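Local coordinates for protein threonine--tRNA ligase catalytic subunit (Aeropyrum pernix, PDB 3A32) that probably attaches threonine to its tRNA in two steps, first activating the amino acid with ATP, and carries one zinc ion per subunit, at residues P113-L118 against Q162-I167; G67-E72 against K129-F134; F285-R290 against I308-L313; E57-F62 against A312-I317. One frame throughout, in Å; residues are numbered along the deposited sequence.

All four contacts lie in the catalytic region of a class II synthetase, and all reach its large central sheet. Contacts 1 and 3 lie about 9 Å apart between centres and meet at the zinc ion: His166 comes from one, His310 from the other, on neighbouring strands, and Cys112, just before contact 1's helical segment, is the third protein ligand. Contact 2, about 10 Å from contact 1 between centres, packs the edge strand against the loop leading into strand 134-143. Contact 4 joins helix 48-65, which leads into that edge strand, to the turn ending strand 306-316, which contact 3 also uses; their centres are about 18 Å apart. Asp163 OD2 of contact 1 reaches Leu314 N of contact 4 at 2.8 Å.

Contact 1: P113-L118 against Q162-I167; sequences PYHILL and QDDAHI. With ZN (zinc ion), chain G.
His115 of helix 112-126 leans on His166 of strand 159-170, which belongs to the antiparallel strand pair of class II motif 2; the side chains cross at about a right angle, in an oblique ring pairing. CG of His115 stands anti to the carbonyl carbon (chi1 -69°), carrying the ring across to the strand. CB of His115 lies 3.8 Å from ND1 of His166, and CG of His115 lies 3.7 Å from ND1 of His166. ND1 of His115 accepts a hydrogen bond from ND1 of His166 at 2.9 Å (N-H...N angle 153°). The donor stands 33° out of the His115 ring plane, whereas the acceptor lies at the His166 ring edge. CE1 of His115 has Asp164 O at its edge, 4.3 Å away. Finally, NE2 of His115 is hydrogen-bonded to Glu138, so a ring with two nitrogens suits this place: it links a carboxylate to a metal ligand. With an alanine here, ND1 of His166 is likely to lose its acceptor and the zinc-bound ring to turn more freely. Cys112 and His310 complete the protein ligands. A zinc-bound water donates to Asp164 OD1 at 2.6 Å, and NE2 of His166 lies 2.0 Å from the ion.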
loop_
_atom_site.group_PDB
_atom_site.type_symbol
_atom_site.label_atom_id
_atom_site.label_comp_id
_atom_site.label_asym_id
_atom_site.label_seq_id
_atom_site.Cartn_x
_atom_site.Cartn_y
_atom_site.Cartn_z
ATOM N N PRO A 113 -12.226 -14.258 7.844
ATOM C CA PRO A 113 -12.433 -15.478 7.056
ATOM C C PRO A 113 -11.400 -15.647 5.942
ATOM O O PRO A 113 -10.950 -16.778 5.698
ATOM C CB PRO A 113 -13.848 -15.290 6.475
ATOM C CG PRO A 113 -14.553 -14.324 7.446
ATOM C CD PRO A 113 -13.439 -13.413 7.905
ATOM N N TYR A 114 -11.004 -14.544 5.296
ATOM C CA TYR A 114 -9.935 -14.621 4.279
ATOM C C TYR A 114 -8.610 -15.045 4.913
ATOM O O TYR A 114 -7.960 -15.941 4.408
ATOM C CB TYR A 114 -9.823 -13.336 3.441
ATOM C CG TYR A 114 -10.728 -13.299 2.173
ATOM C CD1 TYR A 114 -11.540 -12.201 1.891
ATOM C CD2 TYR A 114 -10.714 -14.329 1.245
ATOM C CE1 TYR A 114 -12.336 -12.140 0.751
ATOM C CE2 TYR A 114 -11.492 -14.263 0.076
ATOM C CZ TYR A 114 -12.297 -13.184 -0.156
ATOM O OH TYR A 114 -13.079 -13.144 -1.299
ATOM N N HIS A 115 -8.245 -14.450 6.052
ATOM C CA HIS A 115 -6.976 -14.788 6.763
ATOM C C HIS A 115 -6.959 -16.234 7.206
ATOM O O HIS A 115 -5.912 -16.843 7.175
ATOM C CB HIS A 115 -6.748 -13.865 7.972
ATOM C CG HIS A 115 -6.433 -12.449 7.576
ATOM N ND1 HIS A 115 -6.010 -11.492 8.473
ATOM C CD2 HIS A 115 -6.447 -11.847 6.360
ATOM C CE1 HIS A 115 -5.768 -10.369 7.826
ATOM N NE2 HIS A 115 -6.026 -10.557 6.548
ATOM N N ILE A 116 -8.132 -16.767 7.606
ATOM C CA ILE A 116 -8.279 -18.201 7.931
ATOM C C ILE A 116 -8.167 -19.118 6.721
ATOM O O ILE A 116 -7.559 -20.159 6.825
ATOM C CB ILE A 116 -9.573 -18.522 8.694
ATOM C CG1 ILE A 116 -9.560 -17.809 10.033
ATOM C CG2 ILE A 116 -9.735 -20.075 8.900
ATOM C CD1 ILE A 116 -10.964 -17.626 10.523
ATOM N N LEU A 117 -8.742 -18.739 5.584
ATOM C CA LEU A 117 -8.527 -19.500 4.368
ATOM C C LEU A 117 -7.026 -19.588 4.009
ATOM O O LEU A 117 -6.542 -20.636 3.531
ATOM C CB LEU A 117 -9.359 -18.933 3.193
ATOM C CG LEU A 117 -10.904 -19.104 3.151
ATOM C CD1 LEU A 117 -11.470 -18.471 1.876
ATOM C CD2 LEU A 117 -11.390 -20.597 3.231
ATOM N N LEU A 118 -6.291 -18.495 4.211
ATOM C CA LEU A 118 -4.849 -18.466 3.926
ATOM C C LEU A 118 -4.086 -19.382 4.864
ATOM O O LEU A 118 -3.168 -20.033 4.458
ATOM C CB LEU A 118 -4.257 -17.030 4.045
ATOM C CG LEU A 118 -4.701 -15.998 2.974
ATOM C CD1 LEU A 118 -3.997 -14.648 3.092
ATOM C CD2 LEU A 118 -4.513 -16.568 1.580
ATOM N N GLN A 162 -8.247 -0.985 8.725
ATOM C CA GLN A 162 -7.849 -1.541 10.037
ATOM C C GLN A 162 -6.405 -2.027 9.880
ATOM O O GLN A 162 -6.054 -2.507 8.815
ATOM C CB GLN A 162 -8.659 -2.794 10.348
ATOM C CG GLN A 162 -10.120 -2.586 10.587
ATOM C CD GLN A 162 -10.936 -3.838 10.449
ATOM O OE1 GLN A 162 -10.694 -4.679 9.590
ATOM N NE2 GLN A 162 -11.940 -3.967 11.297
ATOM N N ASP A 163 -5.581 -1.866 10.931
ATOM C CA ASP A 163 -4.316 -2.595 11.054
ATOM C C ASP A 163 -4.637 -3.972 11.706
ATOM O O ASP A 163 -4.360 -4.234 12.886
ATOM C CB ASP A 163 -3.288 -1.791 11.911
ATOM C CG ASP A 163 -3.837 -1.384 13.313
ATOM O OD1 ASP A 163 -5.053 -1.084 13.432
ATOM O OD2 ASP A 163 -3.051 -1.343 14.301
ATOM N N ASP A 164 -5.194 -4.842 10.889
ATOM C CA ASP A 164 -5.829 -6.060 11.308
ATOM C C ASP A 164 -4.837 -7.224 11.306
ATOM O O ASP A 164 -4.047 -7.357 10.371
ATOM C CB ASP A 164 -6.966 -6.348 10.307
ATOM C CG ASP A 164 -8.007 -7.325 10.850
ATOM O OD1 ASP A 164 -8.114 -7.478 12.091
ATOM O OD2 ASP A 164 -8.747 -7.911 10.018
ATOM N N ALA A 165 -4.918 -8.114 12.304
ATOM C CA ALA A 165 -4.106 -9.318 12.267
ATOM C C ALA A 165 -4.867 -10.425 12.941
ATOM O O ALA A 165 -5.782 -10.164 13.737
ATOM C CB ALA A 165 -2.752 -9.078 12.938
ATOM N N HIS A 166 -4.530 -11.649 12.577
ATOM C CA HIS A 166 -5.057 -12.831 13.193
ATOM C C HIS A 166 -3.924 -13.743 13.634
ATOM O O HIS A 166 -2.909 -13.899 12.936
ATOM C CB HIS A 166 -6.081 -13.517 12.262
ATOM C CG HIS A 166 -7.289 -12.664 12.042
ATOM N ND1 HIS A 166 -7.357 -11.730 11.036
ATOM C CD2 HIS A 166 -8.400 -12.492 12.789
ATOM C CE1 HIS A 166 -8.489 -11.062 11.126
ATOM N NE2 HIS A 166 -9.145 -11.508 12.177
ATOM N N ILE A 167 -4.090 -14.307 14.826
ATOM C CA ILE A 167 -3.070 -15.124 15.427
ATOM C C ILE A 167 -3.671 -16.448 15.863
ATOM O O ILE A 167 -4.676 -16.493 16.583
ATOM C CB ILE A 167 -2.436 -14.412 16.644
ATOM C CG1 ILE A 167 -2.007 -13.011 16.261
ATOM C CG2 ILE A 167 -1.230 -15.234 17.250
ATOM C CD1 ILE A 167 -1.040 -12.416 17.291
HETATM ZN ZN ZN G . -10.827 -10.616 12.739
HETATM O O HOH W 1 -10.156 -8.736 13.068
#

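Contact 2: G67-E72 against K129-F134; sequences GYYVVE and KLPLPF
Tyr69 meets Phe134 and Pro131 where the short edge strand 69-70 runs beside the start of strand 134-143. Helix 48-65 followed by this strand is motif 1 of class II synthetases, which forms the dimer interface; Tyr69 also packs on Leu46 of the second subunit. Aromatic packing dominates. The CE2 edge of Tyr69 comes within 3.7 Å of Phe134 CD1, with the ring planes turned 48° and the centroids 5.6 Å apart, an oblique pairing. Phe134 presents that side because its CG is anti to the backbone N (chi1 170°), while Phe119 meets the same ring edge-to-face. A looser van der Waals touch brings the hydroxyl OH of Tyr69 to 3.9 Å from Pro131 CD. The polar link is indirect, through a water 2.8 Å from Tyr69 OH that donates to Pro131 O, also at 2.8 Å. Gly67 closes helix 48-65 in a Schellman motif, its positive phi suiting glycine. A leucine in place of Tyr69 would probably leave that water without its phenol partner and open a gap beside Phe134. Tyrosine thus answers two demands at this partly exposed boundary, an apolar ring for the buried phenylalanine and a hydroxyl for the hydrated loop.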
loop_
_atom_site.group_PDB
_atom_site.type_symbol
_atom_site.label_atom_id
_atom_site.label_comp_id
_atom_site.label_asym_id
_atom_site.label_seq_id
_atom_site.Cartn_x
_atom_site.Cartn_y
_atom_site.Cartn_z
ATOM N N GLY A 67 7.325 -10.713 12.971
ATOM C CA GLY A 67 6.996 -12.102 12.722
ATOM C C GLY A 67 5.634 -12.384 12.107
ATOM O O GLY A 67 5.194 -13.558 12.094
ATOM N N TYR A 68 4.953 -11.347 11.623
ATOM C CA TYR A 68 3.670 -11.523 10.959
ATOM C C TYR A 68 3.932 -11.662 9.496
ATOM O O TYR A 68 4.758 -10.988 8.938
ATOM C CB TYR A 68 2.735 -10.304 11.122
ATOM C CG TYR A 68 2.236 -10.008 12.529
ATOM C CD1 TYR A 68 0.909 -10.279 12.911
ATOM C CD2 TYR A 68 3.100 -9.390 13.479
ATOM C CE1 TYR A 68 0.472 -9.990 14.195
ATOM C CE2 TYR A 68 2.674 -9.098 14.772
ATOM C CZ TYR A 68 1.372 -9.393 15.126
ATOM O OH TYR A 68 0.983 -9.060 16.403
ATOM N N TYR A 69 3.174 -12.524 8.862
ATOM C CA TYR A 69 3.136 -12.549 7.431
ATOM C C TYR A 69 2.220 -11.436 6.977
ATOM O O TYR A 69 1.102 -11.331 7.465
ATOM C CB TYR A 69 2.547 -13.840 7.006
ATOM C CG TYR A 69 3.268 -15.048 7.493
ATOM C CD1 TYR A 69 4.592 -15.301 7.111
ATOM C CD2 TYR A 69 2.596 -16.016 8.276
ATOM C CE1 TYR A 69 5.248 -16.452 7.553
ATOM C CE2 TYR A 69 3.240 -17.160 8.700
ATOM C CZ TYR A 69 4.551 -17.372 8.331
ATOM O OH TYR A 69 5.175 -18.506 8.736
ATOM N N VAL A 70 2.688 -10.606 6.048
ATOM C CA VAL A 70 1.810 -9.581 5.499
ATOM C C VAL A 70 1.056 -10.065 4.300
ATOM O O VAL A 70 1.614 -10.779 3.452
ATOM C CB VAL A 70 2.509 -8.224 5.268
ATOM C CG1 VAL A 70 3.200 -7.794 6.632
ATOM C CG2 VAL A 70 3.462 -8.273 4.113
ATOM N N VAL A 71 -0.227 -9.729 4.261
ATOM C CA VAL A 71 -1.080 -10.190 3.221
ATOM C C VAL A 71 -2.022 -9.088 2.756
ATOM O O VAL A 71 -2.162 -8.019 3.382
ATOM C CB VAL A 71 -1.865 -11.490 3.609
ATOM C CG1 VAL A 71 -0.883 -12.600 4.040
ATOM C CG2 VAL A 71 -2.923 -11.208 4.669
ATOM N N GLU A 72 -2.603 -9.331 1.609
ATOM C CA GLU A 72 -3.677 -8.482 1.090
ATOM C C GLU A 72 -4.742 -9.469 0.588
ATOM O O GLU A 72 -4.417 -10.425 -0.161
ATOM C CB GLU A 72 -3.160 -7.536 -0.001
ATOM C CG GLU A 72 -4.289 -6.854 -0.803
ATOM C CD GLU A 72 -3.837 -5.648 -1.685
ATOM O OE1 GLU A 72 -2.621 -5.359 -1.724
ATOM O OE2 GLU A 72 -4.741 -4.961 -2.305
ATOM N N LYS A 129 4.929 -28.372 8.937
ATOM C CA LYS A 129 6.100 -27.472 8.712
ATOM C C LYS A 129 5.768 -26.001 8.952
ATOM O O LYS A 129 6.665 -25.195 9.264
ATOM C CB LYS A 129 6.667 -27.612 7.309
ATOM C CG LYS A 129 7.307 -28.946 6.997
ATOM C CD LYS A 129 8.241 -28.750 5.837
ATOM C CE LYS A 129 7.491 -28.665 4.540
ATOM N NZ LYS A 129 8.535 -28.507 3.471
ATOM N N LEU A 130 4.479 -25.653 8.802
ATOM C CA LEU A 130 4.008 -24.285 9.101
ATOM C C LEU A 130 4.199 -24.065 10.600
ATOM O O LEU A 130 3.653 -24.833 11.398
ATOM C CB LEU A 130 2.531 -24.094 8.754
ATOM C CG LEU A 130 1.976 -22.650 8.749
ATOM C CD1 LEU A 130 2.589 -21.768 7.634
ATOM C CD2 LEU A 130 0.477 -22.670 8.627
ATOM N N PRO A 131 4.990 -23.047 10.986
ATOM C CA PRO A 131 5.195 -22.821 12.410
ATOM C C PRO A 131 3.978 -22.194 13.132
ATOM O O PRO A 131 3.172 -21.464 12.534
ATOM C CB PRO A 131 6.408 -21.872 12.453
ATOM C CG PRO A 131 6.821 -21.634 11.043
ATOM C CD PRO A 131 5.702 -22.050 10.165
ATOM N N LEU A 132 3.838 -22.522 14.406
ATOM C CA LEU A 132 2.894 -21.846 15.274
ATOM C C LEU A 132 3.707 -21.171 16.382
ATOM O O LEU A 132 4.718 -21.713 16.821
ATOM C CB LEU A 132 1.905 -22.854 15.871
ATOM C CG LEU A 132 1.035 -23.658 14.912
ATOM C CD1 LEU A 132 0.122 -24.648 15.654
ATOM C CD2 LEU A 132 0.195 -22.723 13.930
ATOM N N PRO A 133 3.257 -20.009 16.872
ATOM C CA PRO A 133 2.026 -19.319 16.420
ATOM C C PRO A 133 2.080 -18.844 14.936
ATOM O O PRO A 133 3.156 -18.508 14.395
ATOM C CB PRO A 133 1.872 -18.131 17.397
ATOM C CG PRO A 133 3.144 -18.066 18.193
ATOM C CD PRO A 133 3.939 -19.329 17.994
ATOM N N PHE A 134 0.918 -18.845 14.296
ATOM C CA PHE A 134 0.785 -18.354 12.926
ATOM C C PHE A 134 0.165 -16.978 13.043
ATOM O O PHE A 134 -0.928 -16.827 13.615
ATOM C CB PHE A 134 -0.092 -19.306 12.144
ATOM C CG PHE A 134 -0.510 -18.809 10.803
ATOM C CD1 PHE A 134 0.243 -19.092 9.685
ATOM C CD2 PHE A 134 -1.716 -18.117 10.649
ATOM C CE1 PHE A 134 -0.161 -18.637 8.417
ATOM C CE2 PHE A 134 -2.128 -17.671 9.401
ATOM C CZ PHE A 134 -1.368 -17.939 8.282
HETATM O O HOH W 2 3.688 -16.444 11.920
HETATM O O HOH W 3 5.685 -16.145 14.062
HETATM O O HOH W 4 3.772 -19.186 11.011
#

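Contact 3: F285-R290 against I308-L313; sequences FNLPRR and IIHRAL. With ZN (zinc ion), chain G.
A leucine methyl rests against a zinc-binding imidazole: CD1 of Leu287 sits 3.6 Å from CE1 of His310 and 3.7 Å from NE2. It approaches obliquely, on the CE1-NE2 side of the ring, while ND1 of His310 holds the zinc ion at 2.1 Å. NE2 is spoken for as well, by a hydrogen bond to Asp284 on the neighbouring strand, so metal, carboxylate and methyl together restrain the ring. His310 stands on strand 306-316, the strand of class II motif 3, and Leu287 lies on the short helix 287-290. CG of Leu287 is placed anti to the carbonyl carbon (chi1 -79°), which sends the branch toward the strand. Beside this pair, the ring of Pro288 and the side chain of Ile308 slide past each other in opposite directions, with Pro288 CB 3.8 Å from Ile308 CD1. Proline fits the first turn of a helix, where its missing N-H costs no helical bond, and beta-branched isoleucine fits an extended strand. Farther out, Arg289 NH1 donates to Phe285 O at 3.0 Å and forms a salt bridge with Glu224. No polar bond crosses this contact; the methyl packs on the ring while its nitrogens serve the metal and Asp284.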
loop_
_atom_site.group_PDB
_atom_site.type_symbol
_atom_site.label_atom_id
_atom_site.label_comp_id
_atom_site.label_asym_id
_atom_site.label_seq_id
_atom_site.Cartn_x
_atom_site.Cartn_y
_atom_site.Cartn_z
ATOM N N PHE A 285 -13.994 -18.240 19.943
ATOM C CA PHE A 285 -14.337 -19.670 20.167
ATOM C C PHE A 285 -15.294 -20.145 19.068
ATOM O O PHE A 285 -15.506 -21.339 18.866
ATOM C CB PHE A 285 -14.965 -19.828 21.560
ATOM C CG PHE A 285 -14.042 -19.371 22.670
ATOM C CD1 PHE A 285 -12.637 -19.584 22.565
ATOM C CD2 PHE A 285 -14.534 -18.744 23.794
ATOM C CE1 PHE A 285 -11.786 -19.163 23.549
ATOM C CE2 PHE A 285 -13.661 -18.338 24.832
ATOM C CZ PHE A 285 -12.303 -18.530 24.705
ATOM N N ASN A 286 -15.812 -19.181 18.326
ATOM C CA ASN A 286 -16.676 -19.421 17.217
ATOM C C ASN A 286 -15.915 -19.885 15.961
ATOM O O ASN A 286 -16.241 -20.951 15.412
ATOM C CB ASN A 286 -17.492 -18.156 16.949
ATOM C CG ASN A 286 -18.478 -18.320 15.790
ATOM O OD1 ASN A 286 -19.278 -19.262 15.758
ATOM N ND2 ASN A 286 -18.454 -17.361 14.854
ATOM N N LEU A 287 -14.933 -19.088 15.509
ATOM C CA LEU A 287 -14.195 -19.330 14.249
ATOM C C LEU A 287 -13.484 -20.674 14.196
ATOM O O LEU A 287 -13.510 -21.315 13.169
ATOM C CB LEU A 287 -13.169 -18.195 13.941
ATOM C CG LEU A 287 -13.586 -16.840 13.339
ATOM C CD1 LEU A 287 -12.405 -15.841 13.143
ATOM C CD2 LEU A 287 -14.489 -16.950 12.046
ATOM N N PRO A 288 -12.793 -21.083 15.279
ATOM C CA PRO A 288 -12.171 -22.417 15.243
ATOM C C PRO A 288 -13.145 -23.596 15.154
ATOM O O PRO A 288 -12.746 -24.699 14.726
ATOM C CB PRO A 288 -11.381 -22.493 16.560
ATOM C CG PRO A 288 -11.915 -21.396 17.426
ATOM C CD PRO A 288 -12.477 -20.345 16.521
ATOM N N ARG A 289 -14.392 -23.375 15.589
ATOM C CA ARG A 289 -15.488 -24.327 15.363
ATOM C C ARG A 289 -15.995 -24.236 13.902
ATOM O O ARG A 289 -16.072 -25.251 13.196
ATOM C CB ARG A 289 -16.641 -24.103 16.386
ATOM C CG ARG A 289 -16.339 -24.705 17.797
ATOM C CD ARG A 289 -17.469 -24.398 18.818
ATOM N NE ARG A 289 -17.270 -25.074 20.102
ATOM C CZ ARG A 289 -16.492 -24.630 21.076
ATOM N NH1 ARG A 289 -15.809 -23.489 20.936
ATOM N NH2 ARG A 289 -16.361 -25.351 22.175
ATOM N N ARG A 290 -16.341 -23.031 13.450
ATOM C CA ARG A 290 -16.927 -22.863 12.119
ATOM C C ARG A 290 -15.995 -23.269 10.955
ATOM O O ARG A 290 -16.455 -23.839 9.958
ATOM C CB ARG A 290 -17.433 -21.431 11.941
ATOM C CG ARG A 290 -18.559 -21.045 12.903
ATOM C CD ARG A 290 -19.820 -21.857 12.678
ATOM N NE ARG A 290 -20.647 -21.383 11.547
ATOM C CZ ARG A 290 -21.468 -22.162 10.809
ATOM N NH1 ARG A 290 -21.584 -23.480 11.050
ATOM N NH2 ARG A 290 -22.168 -21.640 9.805
ATOM N N ILE A 308 -7.502 -18.676 18.944
ATOM C CA ILE A 308 -7.659 -17.836 17.773
ATOM C C ILE A 308 -7.889 -16.383 18.240
ATOM O O ILE A 308 -8.775 -16.088 19.076
ATOM C CB ILE A 308 -8.815 -18.325 16.876
ATOM C CG1 ILE A 308 -8.402 -19.497 15.993
ATOM C CG2 ILE A 308 -9.218 -17.230 15.901
ATOM C CD1 ILE A 308 -8.008 -20.835 16.678
ATOM N N ILE A 309 -7.065 -15.478 17.721
ATOM C CA ILE A 309 -7.124 -14.113 18.164
ATOM C C ILE A 309 -7.276 -13.166 16.965
ATOM O O ILE A 309 -6.594 -13.318 15.956
ATOM C CB ILE A 309 -5.866 -13.748 19.031
ATOM C CG1 ILE A 309 -5.865 -14.541 20.333
ATOM C CG2 ILE A 309 -5.792 -12.227 19.296
ATOM C CD1 ILE A 309 -4.585 -14.467 21.154
ATOM N N HIS A 310 -8.201 -12.227 17.099
ATOM C CA HIS A 310 -8.284 -11.019 16.273
ATOM C C HIS A 310 -7.562 -9.932 17.061
ATOM O O HIS A 310 -7.775 -9.828 18.266
ATOM C CB HIS A 310 -9.724 -10.510 16.207
ATOM C CG HIS A 310 -10.748 -11.524 15.791
ATOM N ND1 HIS A 310 -11.268 -11.565 14.519
ATOM C CD2 HIS A 310 -11.402 -12.484 16.497
ATOM C CE1 HIS A 310 -12.187 -12.512 14.452
ATOM N NE2 HIS A 310 -12.295 -13.075 15.644
ATOM N N ARG A 311 -6.738 -9.104 16.413
ATOM C CA ARG A 311 -6.116 -7.982 17.126
ATOM C C ARG A 311 -5.863 -6.798 16.215
ATOM O O ARG A 311 -5.509 -6.985 15.072
ATOM C CB ARG A 311 -4.822 -8.423 17.830
ATOM C CG ARG A 311 -3.754 -9.138 16.977
ATOM C CD ARG A 311 -2.556 -8.233 16.614
ATOM N NE ARG A 311 -2.807 -7.211 15.585
ATOM C CZ ARG A 311 -1.886 -6.338 15.157
ATOM N NH1 ARG A 311 -0.639 -6.362 15.651
ATOM N NH2 ARG A 311 -2.200 -5.443 14.223
ATOM N N ALA A 312 -6.060 -5.574 16.699
ATOM C CA ALA A 312 -5.541 -4.395 16.009
ATOM C C ALA A 312 -4.834 -3.569 17.062
ATOM O O ALA A 312 -5.196 -3.668 18.214
ATOM C CB ALA A 312 -6.681 -3.602 15.347
ATOM N N LEU A 313 -3.890 -2.713 16.676
ATOM C CA LEU A 313 -3.232 -1.784 17.601
ATOM C C LEU A 313 -3.928 -0.448 17.602
ATOM O O LEU A 313 -4.199 0.074 18.651
ATOM C CB LEU A 313 -1.733 -1.596 17.289
ATOM C CG LEU A 313 -0.875 -2.854 17.005
ATOM C CD1 LEU A 313 0.564 -2.451 16.705
ATOM C CD2 LEU A 313 -0.886 -3.897 18.140
HETATM ZN ZN ZN G . -10.827 -10.616 12.739
HETATM O O HOH W 1 -10.156 -8.736 13.068
#

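Contact 4: E57-F62 against A312-I317; sequences EVLAKF and ALLGSI
Plain apolar packing joins helix 48-65, the helix of class II motif 1, to the corner where strand 306-316 of motif 3 turns into helix 317-327. Leu59 and Leu314 meet tip to tip, CD1 to CD1, at 4.2 Å. One helical turn on, Leu313 CD1 lies at the edge of the Phe62 ring, 4.0 Å from CE2, the two side chains crossing obliquely. Phe62 reaches that far because its CG is anti to the backbone N (chi1 174°). Long, unbranched-at-CB leucines suit both sides, since the backbones stay well separated, the nearest CA atoms of Leu59 and Leu313 being 10.1 Å apart. The corner itself is shaped by Gly315, whose positive phi of 104° would jam a side chain against the preceding carbonyl, and by Ser316, which N-caps the next helix through a bond to the N of Arg319. Asp163 receives the backbone N-H groups of Leu313, Leu314 and Gly315. Elsewhere on the first helix, Lys61 NZ forms a salt bridge with Glu57 OE2 at 3.0 Å and another with Glu57 of the second subunit. Helix 174-191 closes the apolar cluster through Val188, which touches Phe62, Leu313 and Leu314, and helix 435-457 lies against Phe62 through Leu456.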
loop_
_atom_site.group_PDB
_atom_site.type_symbol
_atom_site.label_atom_id
_atom_site.label_comp_id
_atom_site.label_asym_id
_atom_site.label_seq_id
_atom_site.Cartn_x
_atom_site.Cartn_y
_atom_site.Cartn_z
ATOM N N GLU A 57 2.884 1.037 4.484
ATOM C CA GLU A 57 4.261 0.603 4.310
ATOM C C GLU A 57 4.961 0.429 5.647
ATOM O O GLU A 57 5.627 -0.578 5.874
ATOM C CB GLU A 57 5.011 1.656 3.466
ATOM C CG GLU A 57 6.455 1.353 3.390
ATOM C CD GLU A 57 7.347 2.466 2.782
ATOM O OE1 GLU A 57 6.826 3.268 1.984
ATOM O OE2 GLU A 57 8.590 2.450 3.133
ATOM N N VAL A 58 4.858 1.447 6.510
ATOM C CA VAL A 58 5.376 1.388 7.890
ATOM C C VAL A 58 4.713 0.282 8.716
ATOM O O VAL A 58 5.402 -0.483 9.354
ATOM C CB VAL A 58 5.208 2.761 8.665
ATOM C CG1 VAL A 58 5.591 2.605 10.155
ATOM C CG2 VAL A 58 6.057 3.872 8.002
ATOM N N LEU A 59 3.391 0.193 8.702
ATOM C CA LEU A 59 2.700 -0.822 9.484
ATOM C C LEU A 59 2.952 -2.216 8.948
ATOM O O LEU A 59 3.147 -3.122 9.746
ATOM C CB LEU A 59 1.179 -0.545 9.577
ATOM C CG LEU A 59 0.875 0.812 10.224
ATOM C CD1 LEU A 59 -0.611 1.161 10.129
ATOM C CD2 LEU A 59 1.386 0.770 11.682
ATOM N N ALA A 60 2.955 -2.388 7.617
ATOM C CA ALA A 60 3.295 -3.657 6.993
ATOM C C ALA A 60 4.703 -4.131 7.372
ATOM O O ALA A 60 4.876 -5.252 7.844
ATOM C CB ALA A 60 3.128 -3.598 5.437
ATOM N N LYS A 61 5.699 -3.276 7.175
ATOM C CA LYS A 61 7.088 -3.595 7.535
ATOM C C LYS A 61 7.310 -3.812 9.021
ATOM O O LYS A 61 8.069 -4.734 9.389
ATOM C CB LYS A 61 8.066 -2.535 6.982
ATOM C CG LYS A 61 8.072 -2.480 5.434
ATOM C CD LYS A 61 8.858 -1.305 4.860
ATOM C CE LYS A 61 8.862 -1.429 3.349
ATOM N NZ LYS A 61 9.591 -0.318 2.662
ATOM N N PHE A 62 6.672 -2.984 9.865
ATOM C CA PHE A 62 6.691 -3.198 11.330
ATOM C C PHE A 62 6.198 -4.601 11.700
ATOM O O PHE A 62 6.847 -5.320 12.470
ATOM C CB PHE A 62 5.879 -2.149 12.092
ATOM C CG PHE A 62 5.757 -2.447 13.592
ATOM C CD1 PHE A 62 6.897 -2.431 14.425
ATOM C CD2 PHE A 62 4.518 -2.741 14.163
ATOM C CE1 PHE A 62 6.791 -2.730 15.804
ATOM C CE2 PHE A 62 4.390 -3.048 15.524
ATOM C CZ PHE A 62 5.536 -3.024 16.359
ATOM N N ALA A 312 -6.060 -5.574 16.699
ATOM C CA ALA A 312 -5.541 -4.395 16.009
ATOM C C ALA A 312 -4.834 -3.569 17.062
ATOM O O ALA A 312 -5.196 -3.668 18.214
ATOM C CB ALA A 312 -6.681 -3.602 15.347
ATOM N N LEU A 313 -3.890 -2.713 16.676
ATOM C CA LEU A 313 -3.232 -1.784 17.601
ATOM C C LEU A 313 -3.928 -0.448 17.602
ATOM O O LEU A 313 -4.199 0.074 18.651
ATOM C CB LEU A 313 -1.733 -1.596 17.289
ATOM C CG LEU A 313 -0.875 -2.854 17.005
ATOM C CD1 LEU A 313 0.564 -2.451 16.705
ATOM C CD2 LEU A 313 -0.886 -3.897 18.140
ATOM N N LEU A 314 -4.196 0.110 16.421
ATOM C CA LEU A 314 -4.868 1.397 16.255
ATOM C C LEU A 314 -6.371 1.164 16.177
ATOM O O LEU A 314 -7.134 1.891 16.793
ATOM C CB LEU A 314 -4.384 2.073 14.959
ATOM C CG LEU A 314 -2.869 2.225 14.735
ATOM C CD1 LEU A 314 -2.507 2.966 13.403
ATOM C CD2 LEU A 314 -2.224 2.897 15.948
ATOM N N GLY A 315 -6.790 0.143 15.410
ATOM C CA GLY A 315 -8.226 -0.129 15.210
ATOM C C GLY A 315 -8.636 0.353 13.839
ATOM O O GLY A 315 -7.999 0.003 12.869
ATOM N N SER A 316 -9.669 1.190 13.743
ATOM C CA SER A 316 -9.905 1.920 12.519
ATOM C C SER A 316 -8.828 2.998 12.418
ATOM O O SER A 316 -8.651 3.800 13.327
ATOM C CB SER A 316 -11.289 2.533 12.532
ATOM O OG SER A 316 -11.446 3.485 11.490
ATOM N N ILE A 317 -8.115 3.004 11.287
ATOM C CA ILE A 317 -7.064 3.989 10.987
ATOM C C ILE A 317 -7.650 5.379 10.770
ATOM O O ILE A 317 -7.130 6.348 11.304
ATOM C CB ILE A 317 -6.227 3.543 9.767
ATOM C CG1 ILE A 317 -5.313 2.386 10.217
ATOM C CG2 ILE A 317 -5.355 4.747 9.211
ATOM C CD1 ILE A 317 -5.108 1.356 9.171
#